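Local coordinates for protein aldose 1-epimerase (Caenorhabditis elegans, PDB 1LUR) that probably catalyses the interconversion of the alpha and beta anomers of aldoses, as an aldose 1-epimerase (mutarotase), at residues G264-Y273 with Y327-V338. Residues are numbered along the deposited sequence; the frame is centred on the assembly and turned at random.
Sequences GIELSITTSY and YCQEIVYTFSHV
Gln329 sets CG anti to its carbonyl carbon (chi1 -58°), over the rim of one Tyr273 ring face where CB already lies; the bend at chi2 (-67°) then turns the amide so that OE1 reaches Ser272. Gln329 CB lies 3.8 Å from the centroid of the Tyr273 ring, a CH-pi contact. Ser272 OG donates to Gln329 OE1 at 2.6 Å, from above the amide carbonyl plane. Ser272 OG in turn accepts from Glu330 N at 2.9 Å. Glu330 O takes two donors, Ser272 N and Thr271 OG1. Thr271 OG1 also accepts from Tyr273 N, closing an ST turn where the strand ends. Tyr273 OH and Tyr327 OH share a hydrogen bond of 2.7 Å, the two side chains crossing at about a right angle. Tyr273 OH also bonds His157 ND1, and Tyr327 OH bonds Leu169 N. A leucine in place of Tyr273 would probably leave Tyr327 OH without this mate and Gln329 CB without its ring face. Further along, Ile269 CD1 touches Tyr333 CE2 at 3.6 Å, and Leu267 CD1 meets the edge of the same ring. Paired backbone bonds, such as Thr334 N to Ser268 O at 2.9 Å, join 265-271 to 327-337 as antiparallel neighbours inside the large beta-sheet of the galactose mutarotase-like beta-sandwich.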
ATOM      1  N   GLY A 264     -12.899   1.501 -18.953  1.00 45.51           N
ATOM      2  CA  GLY A 264     -13.208   2.910 -18.807  1.00 45.57           C
ATOM      3  C   GLY A 264     -13.122   3.393 -17.370  1.00 46.07           C
ATOM      4  O   GLY A 264     -13.484   4.534 -17.069  1.00 46.22           O
ATOM      5  N   ILE A 265     -12.649   2.529 -16.476  1.00 44.35           N
ATOM      6  CA  ILE A 265     -12.523   2.895 -15.069  1.00 44.41           C
ATOM      7  C   ILE A 265     -11.196   3.597 -14.807  1.00 44.85           C
ATOM      8  O   ILE A 265     -10.142   3.176 -15.290  1.00 45.12           O
ATOM      9  CB  ILE A 265     -12.618   1.657 -14.145  1.00 44.16           C
ATOM     10  CG1 ILE A 265     -14.027   1.060 -14.216  1.00 43.38           C
ATOM     11  CG2 ILE A 265     -12.280   2.046 -12.706  1.00 42.41           C
ATOM     12  CD1 ILE A 265     -14.197  -0.194 -13.395  1.00 42.17           C
ATOM     13  N   GLU A 266     -11.254   4.680 -14.043  1.00 44.54           N
ATOM     14  CA  GLU A 266     -10.056   5.434 -13.721  1.00 44.70           C
ATOM     15  C   GLU A 266      -9.922   5.594 -12.213  1.00 42.83           C
ATOM     16  O   GLU A 266     -10.919   5.657 -11.490  1.00 42.75           O
ATOM     17  CB  GLU A 266     -10.105   6.803 -14.398  1.00 47.07           C
ATOM     18  CG  GLU A 266      -8.953   7.722 -14.052  1.00 50.23           C
ATOM     19  CD  GLU A 266      -8.901   8.941 -14.950  1.00 53.00           C
ATOM     20  OE1 GLU A 266      -8.119   9.871 -14.659  1.00 53.90           O
ATOM     21  OE2 GLU A 266      -9.642   8.964 -15.957  1.00 54.97           O
ATOM     22  N   LEU A 267      -8.678   5.634 -11.748  1.00 41.11           N
ATOM     23  CA  LEU A 267      -8.364   5.783 -10.335  1.00 37.63           C
ATOM     24  C   LEU A 267      -7.350   6.907 -10.191  1.00 36.72           C
ATOM     25  O   LEU A 267      -6.324   6.906 -10.869  1.00 35.64           O
ATOM     26  CB  LEU A 267      -7.765   4.486  -9.783  1.00 39.53           C
ATOM     27  CG  LEU A 267      -6.987   4.598  -8.468  1.00 39.31           C
ATOM     28  CD1 LEU A 267      -7.946   5.008  -7.360  1.00 41.81           C
ATOM     29  CD2 LEU A 267      -6.311   3.277  -8.128  1.00 40.73           C
ATOM     30  N   SER A 268      -7.645   7.874  -9.329  1.00 34.60           N
ATOM     31  CA  SER A 268      -6.739   8.992  -9.109  1.00 34.51           C
ATOM     32  C   SER A 268      -6.418   8.976  -7.623  1.00 33.88           C
ATOM     33  O   SER A 268      -7.279   8.661  -6.798  1.00 34.05           O
ATOM     34  CB  SER A 268      -7.398  10.323  -9.488  1.00 36.28           C
ATOM     35  OG  SER A 268      -8.388  10.692  -8.545  1.00 42.17           O
ATOM     36  N   ILE A 269      -5.185   9.317  -7.281  1.00 32.15           N
ATOM     37  CA  ILE A 269      -4.769   9.326  -5.885  1.00 31.17           C
ATOM     38  C   ILE A 269      -4.065  10.595  -5.427  1.00 31.86           C
ATOM     39  O   ILE A 269      -3.331  11.232  -6.179  1.00 30.98           O
ATOM     40  CB  ILE A 269      -3.807   8.138  -5.598  1.00 29.79           C
ATOM     41  CG1 ILE A 269      -4.550   6.815  -5.766  1.00 29.63           C
ATOM     42  CG2 ILE A 269      -3.207   8.264  -4.200  1.00 28.90           C
ATOM     43  CD1 ILE A 269      -3.649   5.593  -5.632  1.00 32.24           C
ATOM     44  N   THR A 270      -4.312  10.955  -4.176  1.00 31.93           N
ATOM     45  CA  THR A 270      -3.709  12.123  -3.565  1.00 31.68           C
ATOM     46  C   THR A 270      -3.363  11.577  -2.183  1.00 30.41           C
ATOM     47  O   THR A 270      -4.152  10.847  -1.579  1.00 30.48           O
ATOM     48  CB  THR A 270      -4.677  13.320  -3.463  1.00 34.39           C
ATOM     49  OG1 THR A 270      -3.943  14.472  -3.033  1.00 39.53           O
ATOM     50  CG2 THR A 270      -5.793  13.050  -2.474  1.00 34.63           C
ATOM     51  N   THR A 271      -2.175  11.888  -1.693  1.00 29.20           N
ATOM     52  CA  THR A 271      -1.772  11.393  -0.386  1.00 28.46           C
ATOM     53  C   THR A 271      -0.832  12.341   0.320  1.00 27.87           C
ATOM     54  O   THR A 271      -0.183  13.178  -0.307  1.00 28.43           O
ATOM     55  CB  THR A 271      -1.081  10.013  -0.516  1.00 28.06           C
ATOM     56  OG1 THR A 271      -0.583   9.600   0.764  1.00 27.99           O
ATOM     57  CG2 THR A 271       0.084  10.086  -1.503  1.00 29.90           C
ATOM     58  N   SER A 272      -0.773  12.205   1.638  1.00 28.61           N
ATOM     59  CA  SER A 272       0.086  13.036   2.460  1.00 27.38           C
ATOM     60  C   SER A 272       1.487  12.444   2.424  1.00 27.85           C
ATOM     61  O   SER A 272       2.468  13.134   2.714  1.00 26.25           O
ATOM     62  CB  SER A 272      -0.434  13.064   3.895  1.00 28.06           C
ATOM     63  OG  SER A 272      -0.597  11.744   4.399  1.00 30.17           O
ATOM     64  N   TYR A 273       1.574  11.162   2.073  1.00 25.85           N
ATOM     65  CA  TYR A 273       2.866  10.484   2.000  1.00 26.51           C
ATOM     66  C   TYR A 273       3.714  11.113   0.895  1.00 28.32           C
ATOM     67  O   TYR A 273       3.184  11.602  -0.106  1.00 28.08           O
ATOM     68  CB  TYR A 273       2.691   8.981   1.730  1.00 24.93           C
ATOM     69  CG  TYR A 273       2.221   8.171   2.933  1.00 24.54           C
ATOM     70  CD1 TYR A 273       0.904   7.728   3.031  1.00 24.37           C
ATOM     71  CD2 TYR A 273       3.095   7.865   3.978  1.00 25.48           C
ATOM     72  CE1 TYR A 273       0.460   7.001   4.141  1.00 23.59           C
ATOM     73  CE2 TYR A 273       2.662   7.134   5.096  1.00 24.82           C
ATOM     74  CZ  TYR A 273       1.343   6.710   5.167  1.00 24.22           C
ATOM     75  OH  TYR A 273       0.902   6.006   6.262  1.00 23.69           O
ATOM     76  N   TYR A 327       1.010  10.239  14.674  1.00 30.17           N
ATOM     77  CA  TYR A 327       1.329   9.822  13.319  1.00 27.65           C
ATOM     78  C   TYR A 327      -0.008  10.082  12.638  1.00 26.75           C
ATOM     79  O   TYR A 327      -1.050   9.628  13.123  1.00 23.97           O
ATOM     80  CB  TYR A 327       1.652   8.331  13.277  1.00 25.57           C
ATOM     81  CG  TYR A 327       1.966   7.798  11.899  1.00 21.96           C
ATOM     82  CD1 TYR A 327       3.287   7.597  11.487  1.00 20.73           C
ATOM     83  CD2 TYR A 327       0.942   7.454  11.024  1.00 21.04           C
ATOM     84  CE1 TYR A 327       3.574   7.053  10.235  1.00 19.35           C
ATOM     85  CE2 TYR A 327       1.208   6.913   9.775  1.00 22.60           C
ATOM     86  CZ  TYR A 327       2.526   6.709   9.385  1.00 21.52           C
ATOM     87  OH  TYR A 327       2.776   6.128   8.169  1.00 22.06           O
ATOM     88  N   CYS A 328       0.006  10.808  11.527  1.00 25.81           N
ATOM     89  CA  CYS A 328      -1.241  11.101  10.835  1.00 28.44           C
ATOM     90  C   CYS A 328      -1.012  11.258   9.341  1.00 26.26           C
ATOM     91  O   CYS A 328      -0.418  12.234   8.903  1.00 26.19           O
ATOM     92  CB  CYS A 328      -1.852  12.387  11.412  1.00 31.32           C
ATOM     93  SG  CYS A 328      -3.578  12.683  10.942  1.00 43.21           S
ATOM     94  N   GLN A 329      -1.471  10.281   8.567  1.00 26.51           N
ATOM     95  CA  GLN A 329      -1.320  10.310   7.112  1.00 25.61           C
ATOM     96  C   GLN A 329      -2.630   9.844   6.495  1.00 27.12           C
ATOM     97  O   GLN A 329      -3.440   9.198   7.161  1.00 27.97           O
ATOM     98  CB  GLN A 329      -0.208   9.357   6.653  1.00 25.50           C
ATOM     99  CG  GLN A 329       1.176   9.611   7.246  1.00 25.53           C
ATOM    100  CD  GLN A 329       1.795  10.927   6.797  1.00 28.19           C
ATOM    101  OE1 GLN A 329       1.650  11.336   5.645  1.00 27.90           O
ATOM    102  NE2 GLN A 329       2.520  11.577   7.703  1.00 27.65           N
ATOM    103  N   GLU A 330      -2.841  10.170   5.225  1.00 29.22           N
ATOM    104  CA  GLU A 330      -4.062   9.763   4.549  1.00 28.80           C
ATOM    105  C   GLU A 330      -3.816   9.505   3.071  1.00 28.18           C
ATOM    106  O   GLU A 330      -2.860  10.019   2.477  1.00 26.64           O
ATOM    107  CB  GLU A 330      -5.168  10.821   4.707  1.00 33.85           C
ATOM    108  CG  GLU A 330      -4.980  12.071   3.871  1.00 37.59           C
ATOM    109  CD  GLU A 330      -6.256  12.902   3.748  1.00 41.57           C
ATOM    110  OE1 GLU A 330      -6.215  13.942   3.062  1.00 42.48           O
ATOM    111  OE2 GLU A 330      -7.297  12.517   4.329  1.00 42.33           O
ATOM    112  N   ILE A 331      -4.687   8.690   2.496  1.00 25.80           N
ATOM    113  CA  ILE A 331      -4.618   8.325   1.092  1.00 25.04           C
ATOM    114  C   ILE A 331      -6.041   8.444   0.579  1.00 25.68           C
ATOM    115  O   ILE A 331      -6.952   7.834   1.143  1.00 25.71           O
ATOM    116  CB  ILE A 331      -4.172   6.863   0.902  1.00 22.91           C
ATOM    117  CG1 ILE A 331      -2.852   6.606   1.631  1.00 21.19           C
ATOM    118  CG2 ILE A 331      -3.987   6.575  -0.570  1.00 23.93           C
ATOM    119  CD1 ILE A 331      -2.433   5.136   1.646  1.00 20.86           C
ATOM    120  N   VAL A 332      -6.243   9.236  -0.471  1.00 26.25           N
ATOM    121  CA  VAL A 332      -7.580   9.400  -1.026  1.00 25.12           C
ATOM    122  C   VAL A 332      -7.646   8.834  -2.439  1.00 26.01           C
ATOM    123  O   VAL A 332      -6.954   9.315  -3.335  1.00 25.90           O
ATOM    124  CB  VAL A 332      -8.000  10.888  -1.063  1.00 25.95           C
ATOM    125  CG1 VAL A 332      -9.442  11.010  -1.582  1.00 27.36           C
ATOM    126  CG2 VAL A 332      -7.890  11.487   0.327  1.00 26.68           C
ATOM    127  N   TYR A 333      -8.456   7.791  -2.620  1.00 26.45           N
ATOM    128  CA  TYR A 333      -8.618   7.159  -3.924  1.00 27.97           C
ATOM    129  C   TYR A 333      -9.941   7.638  -4.509  1.00 30.68           C
ATOM    130  O   TYR A 333     -10.993   7.469  -3.887  1.00 28.83           O
ATOM    131  CB  TYR A 333      -8.689   5.630  -3.816  1.00 28.20           C
ATOM    132  CG  TYR A 333      -7.504   4.960  -3.169  1.00 29.75           C
ATOM    133  CD1 TYR A 333      -7.299   5.044  -1.795  1.00 30.49           C
ATOM    134  CD2 TYR A 333      -6.605   4.210  -3.928  1.00 30.84           C
ATOM    135  CE1 TYR A 333      -6.231   4.394  -1.191  1.00 33.20           C
ATOM    136  CE2 TYR A 333      -5.532   3.558  -3.333  1.00 30.66           C
ATOM    137  CZ  TYR A 333      -5.351   3.652  -1.969  1.00 32.42           C
ATOM    138  OH  TYR A 333      -4.293   3.007  -1.371  1.00 34.79           O
ATOM    139  N   THR A 334      -9.892   8.236  -5.692  1.00 31.24           N
ATOM    140  CA  THR A 334     -11.110   8.720  -6.333  1.00 32.90           C
ATOM    141  C   THR A 334     -11.364   7.860  -7.558  1.00 33.66           C
ATOM    142  O   THR A 334     -10.490   7.717  -8.412  1.00 33.28           O
ATOM    143  CB  THR A 334     -10.986  10.188  -6.788  1.00 32.86           C
ATOM    144  OG1 THR A 334     -10.763  11.027  -5.651  1.00 28.25           O
ATOM    145  CG2 THR A 334     -12.266  10.634  -7.487  1.00 34.83           C
ATOM    146  N   PHE A 335     -12.560   7.283  -7.638  1.00 35.86           N
ATOM    147  CA  PHE A 335     -12.924   6.438  -8.761  1.00 36.06           C
ATOM    148  C   PHE A 335     -13.855   7.189  -9.703  1.00 37.58           C
ATOM    149  O   PHE A 335     -14.795   7.853  -9.264  1.00 37.23           O
ATOM    150  CB  PHE A 335     -13.589   5.158  -8.257  1.00 35.11           C
ATOM    151  CG  PHE A 335     -12.741   4.387  -7.288  1.00 35.75           C
ATOM    152  CD1 PHE A 335     -12.837   4.618  -5.917  1.00 34.31           C
ATOM    153  CD2 PHE A 335     -11.802   3.469  -7.748  1.00 35.57           C
ATOM    154  CE1 PHE A 335     -12.008   3.950  -5.021  1.00 35.28           C
ATOM    155  CE2 PHE A 335     -10.964   2.794  -6.859  1.00 34.41           C
ATOM    156  CZ  PHE A 335     -11.069   3.037  -5.493  1.00 34.98           C
ATOM    157  N   SER A 336     -13.577   7.089 -10.999  1.00 39.03           N
ATOM    158  CA  SER A 336     -14.383   7.760 -12.012  1.00 40.52           C
ATOM    159  C   SER A 336     -14.281   7.030 -13.343  1.00 42.88           C
ATOM    160  O   SER A 336     -13.846   5.877 -13.402  1.00 42.68           O
ATOM    161  CB  SER A 336     -13.891   9.193 -12.193  1.00 39.96           C
ATOM    162  OG  SER A 336     -12.563   9.200 -12.698  1.00 39.55           O
ATOM    163  N   HIS A 337     -14.689   7.706 -14.412  1.00 44.90           N
ATOM    164  CA  HIS A 337     -14.636   7.117 -15.741  1.00 46.43           C
ATOM    165  C   HIS A 337     -13.910   8.036 -16.714  1.00 48.63           C
ATOM    166  O   HIS A 337     -14.006   9.262 -16.626  1.00 48.53           O
ATOM    167  CB  HIS A 337     -16.045   6.821 -16.257  1.00 45.16           C
ATOM    168  CG  HIS A 337     -16.798   5.829 -15.425  1.00 43.57           C
ATOM    169  ND1 HIS A 337     -17.435   6.170 -14.253  1.00 44.05           N
ATOM    170  CD2 HIS A 337     -17.001   4.500 -15.590  1.00 43.40           C
ATOM    171  CE1 HIS A 337     -17.999   5.095 -13.730  1.00 42.84           C
ATOM    172  NE2 HIS A 337     -17.751   4.068 -14.522  1.00 41.89           N
ATOM    173  N   VAL A 338     -13.170   7.435 -17.637  1.00 51.11           N
ATOM    174  CA  VAL A 338     -12.425   8.191 -18.630  1.00 54.28           C
ATOM    175  C   VAL A 338     -13.347   8.545 -19.800  1.00 56.76           C
ATOM    176  O   VAL A 338     -13.554   7.739 -20.708  1.00 57.96           O
ATOM    177  CB  VAL A 338     -11.210   7.374 -19.138  1.00 53.58           C
ATOM    178  CG1 VAL A 338     -11.656   5.977 -19.553  1.00 53.52           C
ATOM    179  CG2 VAL A 338     -10.548   8.086 -20.301  1.00 53.94           C
TER
HETATM  180  O   HOH W   1     -10.657   8.895 -10.746  1.00 34.20           O